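Local coordinates for protein TSC1 N-terminal domain (Chaetomium thermophilum, PDB 7A0M) that probably binds phosphoinositide lipids of the lysosome, which would bring the TSC complex to the membrane to regulate mTORC1, at residues L270-A275 with V339-K344; L277-R282 with R366-R371; Y322-F327 with E370-Q375. All coordinates share one frame; numbering follows the deposited sequence.

Contact 1. Residues L270-A275 with V339-K344. With SO4 (sulfate ion), chain E.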
loop_
_atom_site.group_PDB
_atom_site.type_symbol
_atom_site.label_atom_id
_atom_site.label_comp_id
_atom_site.label_asym_id
_atom_site.label_seq_id
_atom_site.Cartn_x
_atom_site.Cartn_y
_atom_site.Cartn_z
ATOM N N LEU B 270 22.144 0.970 6.488
ATOM C CA LEU B 270 21.067 0.032 6.190
ATOM C C LEU B 270 20.434 0.318 4.832
ATOM O O LEU B 270 20.099 -0.611 4.088
ATOM C CB LEU B 270 20.013 0.084 7.296
ATOM C CG LEU B 270 20.496 -0.324 8.690
ATOM C CD1 LEU B 270 19.444 -0.009 9.742
ATOM C CD2 LEU B 270 20.855 -1.802 8.718
ATOM N N PHE B 271 20.261 1.597 4.493
ATOM C CA PHE B 271 19.689 1.947 3.196
ATOM C C PHE B 271 20.633 1.586 2.055
ATOM O O PHE B 271 20.192 1.106 1.005
ATOM C CB PHE B 271 19.345 3.436 3.157
ATOM C CG PHE B 271 18.267 3.839 4.122
ATOM C CD1 PHE B 271 17.339 2.913 4.574
ATOM C CD2 PHE B 271 18.176 5.145 4.572
ATOM C CE1 PHE B 271 16.344 3.284 5.461
ATOM C CE2 PHE B 271 17.184 5.522 5.458
ATOM C CZ PHE B 271 16.267 4.590 5.903
ATOM N N ASN B 272 21.936 1.818 2.239
ATOM C CA ASN B 272 22.905 1.460 1.207
ATOM C C ASN B 272 22.977 -0.046 0.999
ATOM O O ASN B 272 23.196 -0.504 -0.129
ATOM C CB ASN B 272 24.284 2.015 1.564
ATOM C CG ASN B 272 24.370 3.519 1.394
ATOM O OD1 ASN B 272 23.588 4.120 0.655
ATOM N ND2 ASN B 272 25.327 4.138 2.076
ATOM N N ILE B 273 22.807 -0.828 2.068
ATOM C CA ILE B 273 22.782 -2.282 1.928
ATOM C C ILE B 273 21.608 -2.712 1.059
ATOM O O ILE B 273 21.747 -3.586 0.193
ATOM C CB ILE B 273 22.740 -2.953 3.313
ATOM C CG1 ILE B 273 24.077 -2.772 4.034
ATOM C CG2 ILE B 273 22.396 -4.433 3.187
ATOM C CD1 ILE B 273 24.077 -3.282 5.457
ATOM N N TYR B 274 20.437 -2.104 1.268
ATOM C CA TYR B 274 19.281 -2.417 0.433
ATOM C C TYR B 274 19.559 -2.113 -1.035
ATOM O O TYR B 274 19.210 -2.907 -1.917
ATOM C CB TYR B 274 18.054 -1.642 0.915
ATOM C CG TYR B 274 16.935 -1.595 -0.100
ATOM C CD1 TYR B 274 16.061 -2.662 -0.247
ATOM C CD2 TYR B 274 16.751 -0.481 -0.910
ATOM C CE1 TYR B 274 15.038 -2.624 -1.175
ATOM C CE2 TYR B 274 15.731 -0.435 -1.840
ATOM C CZ TYR B 274 14.879 -1.508 -1.968
ATOM O OH TYR B 274 13.860 -1.465 -2.893
ATOM N N ALA B 275 20.180 -0.965 -1.314
ATOM C CA ALA B 275 20.464 -0.594 -2.698
ATOM C C ALA B 275 21.456 -1.557 -3.339
ATOM O O ALA B 275 21.328 -1.888 -4.523
ATOM C CB ALA B 275 20.983 0.840 -2.759
ATOM N N VAL B 339 11.647 5.917 2.211
ATOM C CA VAL B 339 11.183 6.401 0.914
ATOM C C VAL B 339 11.918 7.677 0.522
ATOM O O VAL B 339 12.052 7.980 -0.669
ATOM C CB VAL B 339 9.656 6.603 0.920
ATOM C CG1 VAL B 339 8.951 5.327 1.359
ATOM C CG2 VAL B 339 9.265 7.774 1.813
ATOM N N ASP B 340 12.408 8.440 1.503
ATOM C CA ASP B 340 13.229 9.604 1.184
ATOM C C ASP B 340 14.588 9.194 0.631
ATOM O O ASP B 340 15.147 9.897 -0.217
ATOM C CB ASP B 340 13.402 10.488 2.417
ATOM C CG ASP B 340 14.041 11.824 2.087
ATOM O OD1 ASP B 340 13.336 12.706 1.551
ATOM O OD2 ASP B 340 15.247 11.992 2.364
ATOM N N TYR B 341 15.138 8.071 1.104
ATOM C CA TYR B 341 16.366 7.551 0.512
ATOM C C TYR B 341 16.133 7.150 -0.938
ATOM O O TYR B 341 16.949 7.453 -1.817
ATOM C CB TYR B 341 16.881 6.364 1.327
ATOM C CG TYR B 341 18.086 5.673 0.725
ATOM C CD1 TYR B 341 19.369 6.157 0.944
ATOM C CD2 TYR B 341 17.942 4.532 -0.056
ATOM C CE1 TYR B 341 20.475 5.531 0.399
ATOM C CE2 TYR B 341 19.043 3.899 -0.606
ATOM C CZ TYR B 341 20.306 4.402 -0.374
ATOM O OH TYR B 341 21.404 3.775 -0.918
ATOM N N ILE B 342 15.024 6.457 -1.204
ATOM C CA ILE B 342 14.685 6.083 -2.573
ATOM C C ILE B 342 14.382 7.320 -3.409
ATOM O O ILE B 342 14.700 7.364 -4.604
ATOM C CB ILE B 342 13.504 5.095 -2.571
ATOM C CG1 ILE B 342 13.885 3.806 -1.841
ATOM C CG2 ILE B 342 13.047 4.783 -3.992
ATOM C CD1 ILE B 342 12.742 2.826 -1.699
ATOM N N ARG B 343 13.787 8.349 -2.800
ATOM C CA ARG B 343 13.457 9.557 -3.549
ATOM C C ARG B 343 14.710 10.329 -3.938
ATOM O O ARG B 343 14.863 10.743 -5.093
ATOM C CB ARG B 343 12.537 10.463 -2.731
ATOM C CG ARG B 343 12.189 11.756 -3.457
ATOM C CD ARG B 343 11.470 12.748 -2.562
ATOM N NE ARG B 343 12.321 13.202 -1.465
ATOM C CZ ARG B 343 13.167 14.226 -1.550
ATOM N NH1 ARG B 343 13.279 14.903 -2.686
ATOM N NH2 ARG B 343 13.903 14.573 -0.504
ATOM N N LYS B 344 15.615 10.532 -2.988
ATOM C CA LYS B 344 16.796 11.366 -3.200
ATOM C C LYS B 344 17.994 10.684 -2.563
ATOM O O LYS B 344 18.419 11.038 -1.457
ATOM C CB LYS B 344 16.582 12.773 -2.634
ATOM C CG LYS B 344 17.602 13.803 -3.092
ATOM C CD LYS B 344 17.483 15.087 -2.286
ATOM C CE LYS B 344 18.453 16.145 -2.785
ATOM N NZ LYS B 344 18.574 17.285 -1.834
HETATM S S SO4 E . 15.213 18.765 -1.864
HETATM O O1 SO4 E . 16.300 19.513 -2.490
HETATM O O2 SO4 E . 15.770 17.696 -1.040
HETATM O O3 SO4 E . 14.423 19.663 -1.027
HETATM O O4 SO4 E . 14.360 18.188 -2.899
#

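Contact 2. Residues L277-R282 with R366-R371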
loop_
_atom_site.group_PDB
_atom_site.type_symbol
_atom_site.label_atom_id
_atom_site.label_comp_id
_atom_site.label_asym_id
_atom_site.label_seq_id
_atom_site.Cartn_x
_atom_site.Cartn_y
_atom_site.Cartn_z
ATOM N N LEU B 277 21.934 -4.811 -2.546
ATOM C CA LEU B 277 21.265 -6.083 -2.791
ATOM C C LEU B 277 20.202 -5.957 -3.874
ATOM O O LEU B 277 19.891 -6.943 -4.552
ATOM C CB LEU B 277 20.649 -6.609 -1.495
ATOM C CG LEU B 277 21.604 -6.699 -0.301
ATOM C CD1 LEU B 277 20.956 -7.426 0.871
ATOM C CD2 LEU B 277 22.913 -7.363 -0.700
ATOM N N LEU B 278 19.633 -4.761 -4.046
ATOM C CA LEU B 278 18.658 -4.545 -5.109
ATOM C C LEU B 278 19.276 -4.743 -6.489
ATOM O O LEU B 278 18.578 -5.140 -7.428
ATOM C CB LEU B 278 18.052 -3.146 -4.982
ATOM C CG LEU B 278 16.798 -2.850 -5.805
ATOM C CD1 LEU B 278 15.655 -3.762 -5.381
ATOM C CD2 LEU B 278 16.401 -1.388 -5.658
ATOM N N PHE B 279 20.574 -4.478 -6.632
ATOM C CA PHE B 279 21.297 -4.653 -7.888
ATOM C C PHE B 279 22.272 -5.823 -7.810
ATOM O O PHE B 279 23.383 -5.760 -8.339
ATOM C CB PHE B 279 22.046 -3.382 -8.281
ATOM C CG PHE B 279 21.168 -2.300 -8.833
ATOM C CD1 PHE B 279 20.200 -1.695 -8.049
ATOM C CD2 PHE B 279 21.307 -1.894 -10.149
ATOM C CE1 PHE B 279 19.395 -0.703 -8.568
ATOM C CE2 PHE B 279 20.504 -0.903 -10.671
ATOM C CZ PHE B 279 19.547 -0.307 -9.878
ATOM N N TRP B 280 21.867 -6.901 -7.136
ATOM C CA TRP B 280 22.763 -8.036 -6.946
ATOM C C TRP B 280 23.150 -8.691 -8.267
ATOM O O TRP B 280 24.228 -9.285 -8.369
ATOM C CB TRP B 280 22.112 -9.062 -6.019
ATOM C CG TRP B 280 23.051 -10.134 -5.573
ATOM C CD1 TRP B 280 23.057 -11.437 -5.973
ATOM C CD2 TRP B 280 24.133 -9.992 -4.647
ATOM N NE1 TRP B 280 24.073 -12.119 -5.349
ATOM C CE2 TRP B 280 24.749 -11.253 -4.530
ATOM C CE3 TRP B 280 24.641 -8.922 -3.903
ATOM C CZ2 TRP B 280 25.844 -11.474 -3.698
ATOM C CZ3 TRP B 280 25.729 -9.143 -3.079
ATOM C CH2 TRP B 280 26.319 -10.409 -2.983
ATOM N N ASP B 281 22.296 -8.591 -9.286
ATOM C CA ASP B 281 22.591 -9.203 -10.576
ATOM C C ASP B 281 23.545 -8.379 -11.432
ATOM O O ASP B 281 23.946 -8.846 -12.505
ATOM C CB ASP B 281 21.293 -9.461 -11.348
ATOM C CG ASP B 281 20.419 -8.226 -11.463
ATOM O OD1 ASP B 281 20.890 -7.117 -11.136
ATOM O OD2 ASP B 281 19.253 -8.368 -11.885
ATOM N N ARG B 282 23.917 -7.180 -10.998
ATOM C CA ARG B 282 24.828 -6.341 -11.769
ATOM C C ARG B 282 26.250 -6.435 -11.228
ATOM O O ARG B 282 26.768 -7.530 -11.006
ATOM C CB ARG B 282 24.358 -4.884 -11.762
ATOM C CG ARG B 282 25.211 -3.960 -12.619
ATOM C CD ARG B 282 24.732 -2.518 -12.538
ATOM N NE ARG B 282 23.369 -2.358 -13.036
ATOM C CZ ARG B 282 23.059 -2.155 -14.312
ATOM N NH1 ARG B 282 24.017 -2.090 -15.227
ATOM N NH2 ARG B 282 21.791 -2.020 -14.675
ATOM N N ARG B 366 14.452 3.424 -8.004
ATOM C CA ARG B 366 13.002 3.581 -7.940
ATOM C C ARG B 366 12.293 2.509 -8.756
ATOM O O ARG B 366 11.340 1.879 -8.282
ATOM C CB ARG B 366 12.605 4.970 -8.434
ATOM C CG ARG B 366 12.888 6.088 -7.461
ATOM C CD ARG B 366 12.217 7.361 -7.926
ATOM N NE ARG B 366 12.993 8.074 -8.934
ATOM C CZ ARG B 366 13.790 9.103 -8.665
ATOM N NH1 ARG B 366 13.914 9.538 -7.418
ATOM N NH2 ARG B 366 14.460 9.697 -9.641
ATOM N N GLU B 367 12.741 2.298 -9.996
ATOM C CA GLU B 367 12.060 1.361 -10.881
ATOM C C GLU B 367 12.104 -0.057 -10.326
ATOM O O GLU B 367 11.144 -0.822 -10.478
ATOM C CB GLU B 367 12.681 1.417 -12.276
ATOM C CG GLU B 367 11.814 0.821 -13.375
ATOM C CD GLU B 367 10.490 1.549 -13.537
ATOM O OE1 GLU B 367 9.545 1.255 -12.774
ATOM O OE2 GLU B 367 10.396 2.422 -14.425
ATOM N N ARG B 368 13.206 -0.424 -9.671
ATOM C CA ARG B 368 13.308 -1.741 -9.056
ATOM C C ARG B 368 12.589 -1.820 -7.717
ATOM O O ARG B 368 12.281 -2.926 -7.259
ATOM C CB ARG B 368 14.777 -2.127 -8.876
ATOM C CG ARG B 368 15.516 -2.366 -10.181
ATOM C CD ARG B 368 16.829 -3.087 -9.940
ATOM N NE ARG B 368 17.451 -3.522 -11.187
ATOM C CZ ARG B 368 18.255 -4.574 -11.291
ATOM N NH1 ARG B 368 18.533 -5.307 -10.220
ATOM N NH2 ARG B 368 18.779 -4.899 -12.465
ATOM N N SER B 369 12.317 -0.681 -7.081
ATOM C CA SER B 369 11.541 -0.659 -5.849
ATOM C C SER B 369 10.039 -0.692 -6.095
ATOM O O SER B 369 9.272 -0.785 -5.130
ATOM C CB SER B 369 11.895 0.581 -5.023
ATOM O OG SER B 369 13.260 0.576 -4.647
ATOM N N GLU B 370 9.607 -0.604 -7.356
ATOM C CA GLU B 370 8.180 -0.579 -7.664
ATOM C C GLU B 370 7.483 -1.855 -7.207
ATOM O O GLU B 370 6.361 -1.805 -6.691
ATOM C CB GLU B 370 7.976 -0.365 -9.164
ATOM C CG GLU B 370 8.008 1.092 -9.592
ATOM C CD GLU B 370 6.855 1.893 -9.018
ATOM O OE1 GLU B 370 5.696 1.613 -9.394
ATOM O OE2 GLU B 370 7.106 2.796 -8.191
ATOM N N ARG B 371 8.129 -3.010 -7.391
ATOM C CA ARG B 371 7.485 -4.272 -7.039
ATOM C C ARG B 371 7.275 -4.402 -5.535
ATOM O O ARG B 371 6.312 -5.043 -5.100
ATOM C CB ARG B 371 8.300 -5.454 -7.566
ATOM C CG ARG B 371 9.729 -5.516 -7.059
ATOM C CD ARG B 371 10.255 -6.941 -7.114
ATOM N NE ARG B 371 11.681 -7.017 -6.814
ATOM C CZ ARG B 371 12.325 -8.147 -6.539
ATOM N NH1 ARG B 371 11.668 -9.298 -6.514
ATOM N NH2 ARG B 371 13.625 -8.124 -6.281
#

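Contact 3. Residues Y322-F327 with E370-Q375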
loop_
_atom_site.group_PDB
_atom_site.type_symbol
_atom_site.label_atom_id
_atom_site.label_comp_id
_atom_site.label_asym_id
_atom_site.label_seq_id
_atom_site.Cartn_x
_atom_site.Cartn_y
_atom_site.Cartn_z
ATOM N N TYR B 322 16.027 -13.098 0.561
ATOM C CA TYR B 322 15.415 -12.427 1.700
ATOM C C TYR B 322 15.314 -10.916 1.522
ATOM O O TYR B 322 14.949 -10.218 2.475
ATOM C CB TYR B 322 16.190 -12.749 2.980
ATOM C CG TYR B 322 15.304 -13.017 4.177
ATOM C CD1 TYR B 322 14.485 -14.137 4.220
ATOM C CD2 TYR B 322 15.292 -12.154 5.265
ATOM C CE1 TYR B 322 13.672 -14.388 5.309
ATOM C CE2 TYR B 322 14.484 -12.398 6.360
ATOM C CZ TYR B 322 13.677 -13.516 6.377
ATOM O OH TYR B 322 12.872 -13.764 7.465
ATOM N N LEU B 323 15.633 -10.400 0.337
ATOM C CA LEU B 323 15.508 -8.964 0.094
ATOM C C LEU B 323 14.095 -8.423 0.305
ATOM O O LEU B 323 13.971 -7.333 0.890
ATOM C CB LEU B 323 16.009 -8.634 -1.318
ATOM C CG LEU B 323 15.986 -7.156 -1.716
ATOM C CD1 LEU B 323 16.846 -6.329 -0.769
ATOM C CD2 LEU B 323 16.441 -6.974 -3.154
ATOM N N PRO B 324 13.014 -9.084 -0.141
ATOM C CA PRO B 324 11.674 -8.526 0.124
ATOM C C PRO B 324 11.376 -8.332 1.601
ATOM O O PRO B 324 10.777 -7.318 1.980
ATOM C CB PRO B 324 10.732 -9.558 -0.512
ATOM C CG PRO B 324 11.546 -10.215 -1.558
ATOM C CD PRO B 324 12.939 -10.275 -1.010
ATOM N N GLU B 325 11.776 -9.282 2.448
ATOM C CA GLU B 325 11.570 -9.123 3.884
ATOM C C GLU B 325 12.392 -7.970 4.444
ATOM O O GLU B 325 11.987 -7.342 5.430
ATOM C CB GLU B 325 11.908 -10.426 4.610
ATOM C CG GLU B 325 10.992 -11.597 4.267
ATOM C CD GLU B 325 11.345 -12.268 2.949
ATOM O OE1 GLU B 325 12.189 -11.725 2.206
ATOM O OE2 GLU B 325 10.773 -13.338 2.654
ATOM N N TYR B 326 13.543 -7.677 3.833
ATOM C CA TYR B 326 14.351 -6.548 4.282
ATOM C C TYR B 326 13.669 -5.224 3.962
ATOM O O TYR B 326 13.702 -4.291 4.773
ATOM C CB TYR B 326 15.739 -6.614 3.645
ATOM C CG TYR B 326 16.717 -5.597 4.184
ATOM C CD1 TYR B 326 16.848 -5.387 5.550
ATOM C CD2 TYR B 326 17.522 -4.857 3.327
ATOM C CE1 TYR B 326 17.747 -4.461 6.048
ATOM C CE2 TYR B 326 18.424 -3.930 3.816
ATOM C CZ TYR B 326 18.532 -3.737 5.177
ATOM O OH TYR B 326 19.428 -2.815 5.667
ATOM N N PHE B 327 13.049 -5.121 2.782
ATOM C CA PHE B 327 12.245 -3.944 2.467
ATOM C C PHE B 327 11.129 -3.759 3.486
ATOM O O PHE B 327 10.868 -2.639 3.938
ATOM C CB PHE B 327 11.671 -4.067 1.053
ATOM C CG PHE B 327 10.899 -2.856 0.592
ATOM C CD1 PHE B 327 9.576 -2.667 0.968
ATOM C CD2 PHE B 327 11.492 -1.916 -0.235
ATOM C CE1 PHE B 327 8.868 -1.557 0.542
ATOM C CE2 PHE B 327 10.787 -0.806 -0.666
ATOM C CZ PHE B 327 9.475 -0.627 -0.277
ATOM N N GLU B 370 9.607 -0.604 -7.356
ATOM C CA GLU B 370 8.180 -0.579 -7.664
ATOM C C GLU B 370 7.483 -1.855 -7.207
ATOM O O GLU B 370 6.361 -1.805 -6.691
ATOM C CB GLU B 370 7.976 -0.365 -9.164
ATOM C CG GLU B 370 8.008 1.092 -9.592
ATOM C CD GLU B 370 6.855 1.893 -9.018
ATOM O OE1 GLU B 370 5.696 1.613 -9.394
ATOM O OE2 GLU B 370 7.106 2.796 -8.191
ATOM N N ARG B 371 8.129 -3.010 -7.391
ATOM C CA ARG B 371 7.485 -4.272 -7.039
ATOM C C ARG B 371 7.275 -4.402 -5.535
ATOM O O ARG B 371 6.312 -5.043 -5.100
ATOM C CB ARG B 371 8.300 -5.454 -7.566
ATOM C CG ARG B 371 9.729 -5.516 -7.059
ATOM C CD ARG B 371 10.255 -6.941 -7.114
ATOM N NE ARG B 371 11.681 -7.017 -6.814
ATOM C CZ ARG B 371 12.325 -8.147 -6.539
ATOM N NH1 ARG B 371 11.668 -9.298 -6.514
ATOM N NH2 ARG B 371 13.625 -8.124 -6.281
ATOM N N PHE B 372 8.156 -3.808 -4.730
ATOM C CA PHE B 372 7.947 -3.805 -3.287
ATOM C C PHE B 372 6.934 -2.750 -2.865
ATOM O O PHE B 372 6.200 -2.958 -1.892
ATOM C CB PHE B 372 9.274 -3.592 -2.559
ATOM C CG PHE B 372 10.280 -4.678 -2.811
ATOM C CD1 PHE B 372 9.898 -6.009 -2.782
ATOM C CD2 PHE B 372 11.601 -4.370 -3.085
ATOM C CE1 PHE B 372 10.814 -7.013 -3.017
ATOM C CE2 PHE B 372 12.526 -5.372 -3.320
ATOM C CZ PHE B 372 12.131 -6.695 -3.286
ATOM N N ARG B 373 6.885 -1.619 -3.576
ATOM C CA ARG B 373 5.884 -0.600 -3.279
ATOM C C ARG B 373 4.476 -1.159 -3.433
ATOM O O ARG B 373 3.594 -0.882 -2.613
ATOM C CB ARG B 373 6.076 0.612 -4.189
ATOM C CG ARG B 373 5.082 1.728 -3.928
ATOM C CD ARG B 373 5.148 2.806 -4.997
ATOM N NE ARG B 373 4.799 2.297 -6.322
ATOM C CZ ARG B 373 3.557 2.052 -6.731
ATOM N NH1 ARG B 373 2.531 2.262 -5.919
ATOM N NH2 ARG B 373 3.340 1.593 -7.955
ATOM N N LYS B 374 4.251 -1.956 -4.478
ATOM C CA LYS B 374 2.949 -2.554 -4.741
ATOM C C LYS B 374 2.596 -3.657 -3.752
ATOM O O LYS B 374 1.528 -4.266 -3.886
ATOM C CB LYS B 374 2.922 -3.120 -6.161
ATOM C CG LYS B 374 3.156 -2.091 -7.254
ATOM C CD LYS B 374 3.081 -2.738 -8.627
ATOM C CE LYS B 374 3.471 -1.764 -9.726
ATOM N NZ LYS B 374 3.518 -2.431 -11.056
ATOM N N GLN B 375 3.458 -3.930 -2.774
ATOM C CA GLN B 375 3.209 -4.950 -1.767
ATOM C C GLN B 375 2.914 -4.378 -0.388
ATOM O O GLN B 375 2.643 -5.150 0.538
ATOM C CB GLN B 375 4.415 -5.893 -1.665
ATOM C CG GLN B 375 4.611 -6.824 -2.846
ATOM C CD GLN B 375 5.890 -7.633 -2.729
ATOM O OE1 GLN B 375 6.695 -7.416 -1.822
ATOM N NE2 GLN B 375 6.083 -8.575 -3.645
#

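Contact 1. Residues L270-A275 with V339-K344
Tyr341 crosses from helix 335-343 to helix 267-278 and does most of the work here. Its ring lies against Phe271, whose CB sits 3.4 Å from the Tyr341 ring centroid and almost on the ring normal, a CH-pi contact over the middle of the face. The two rings themselves meet obliquely, with planes at 37°. With CG anti to the backbone N (chi1 175°), Tyr341 reaches straight across, and its OH gives a 2.7 Å hydrogen bond to Asn272 OD1, taken on an in-plane lone pair of the amide. Ala275 CB touches Tyr341 OH at 3.5 Å. Further along, Ile342 CD1 just grazes Tyr274 CE2 at 4.4 Å, and the Tyr274 OH is hydrogen-bonded to Ser369 OG.

Looser by contrast, Asp340 and Arg343 on the partly exposed side, and Lys344 just past the helix end, touch nothing of 270-275. Arg343 grips one oxygen of Asp340 through two nitrogens, NH2 to OD1 being 2.8 Å. Lys344 NZ bonds to Asn347 and, at 2.9 Å, to O2 of a sulfate probably from the crystallisation liquor; Arg343 NH1 reaches that ion only weakly.

Ile342 and Arg343 also pack on Tyr383 and Tyr385, respectively, of the second subunit. The segment axes come within 10.7 Å and cross at -57°, a helix pair consistent with a stacked-helix, alpha-solenoid-like fold.

Contact 2. Residues L277-R282 with R366-R371
Arg368 leaves its helix with CG anti to the carbonyl carbon (chi1 -68°) and then runs extended from CG to NE, which carries the guanidinium over the Phe279 ring and on to Asp281. Asp281, for its part, has CG between its backbone N and carbonyl carbon (chi1 53°), turning the carboxylate back toward the arginine.

The guanidinium lies flat on Phe279, planes at 11° and Arg368 CZ 4.3 Å from the Phe279 ring centroid, a stacked cation-pi pair; Arg368 CD rests on the same ring. At its edge, Arg368 NH1 serves two acceptors: Leu278 O at 2.8 Å, on an in-plane lone pair, and Asp281 OD1 at 3.1 Å, in a salt bridge. The latter is met on the syn side but tilted from the carboxylate plane, which stands nearly perpendicular to the guanidinium. Arg368 NH2 adds a weak bond to Asp281 OD1. Stack and edge bonds together fix the plane of the cation.

Nearer the helix, Leu278 CD2 packs against Arg368 CB at 3.7 Å and also touches Ser369 OG, which is hydrogen-bonded to Ile365 O.

Phe279 to Arg282 form a type I beta turn, and Arg368 holds it through Phe279, Asp281 and Leu278 O: a cation-pi stack joined to a salt bridge at a helix-to-turn junction.

Contact 3. Residues Y322-F327 with E370-Q375
Pro324 and Phe372 bring the two backbones together, their CA atoms 6.9 Å apart, where the first turn of helix 323-333 meets the last turns of helix 357-373. This is helix-on-helix packing in an all-helical domain. Tyr322 holds the N-cap position of the first helix; the second is kinked, since the backbone N atoms of Arg371 and Phe372 miss their helical partners.

No hydrogen bond joins the segments, and the contact is apolar. Phe372 fills it, with CG anti to the carbonyl carbon (chi1 -62°), which sends the ring toward the start of helix 323-333. Its CE1 reaches Pro324 CB at 3.6 Å, while Leu323 CG stands 4.2 Å from Phe372 CZ, the two side chains crossing at about a right angle. Phe327 lies on the same side of the Phe372 ring, nearer its CB and CD2, with the two ring planes oblique at 34°. Arg371 CG lies over the opposite face of the Phe372 ring, and the guanidinium reaches as far as Phe372 CZ.

On the side facing the second subunit, Arg373 grips Glu370 side-on in a salt bridge, Arg373 NH2 to Glu370 OE1 being 2.8 Å. Arg373 NH1 also bonds to Leu378 O of the second subunit, and Tyr383 of that subunit packs on Phe327. Phe372 CB makes a CH-pi contact over the middle of the Phe327 face, 3.4 Å from the Phe327 ring centroid.

The three contacts form one cluster within the part of the domain that belongs to the Hamartin family, with centres about 11 Å (1 and 2), 13 Å (1 and 3) and 10 Å (2 and 3) apart. Helix 267-278 enters contacts 1 and 2, helix 357-373 contacts 2 and 3, which share Glu370 and Arg371. Along the chain the order is 270-275, 277-282, 322-327, 339-344, 366-371, 370-375, so contact 1 crosses both others. Tyr274 and Ser369 bridge contacts 1 and 2, and Leu270 O meets Tyr326 OH of contact 3. All three also touch the second subunit, so this packing backs onto the interface between the two copies.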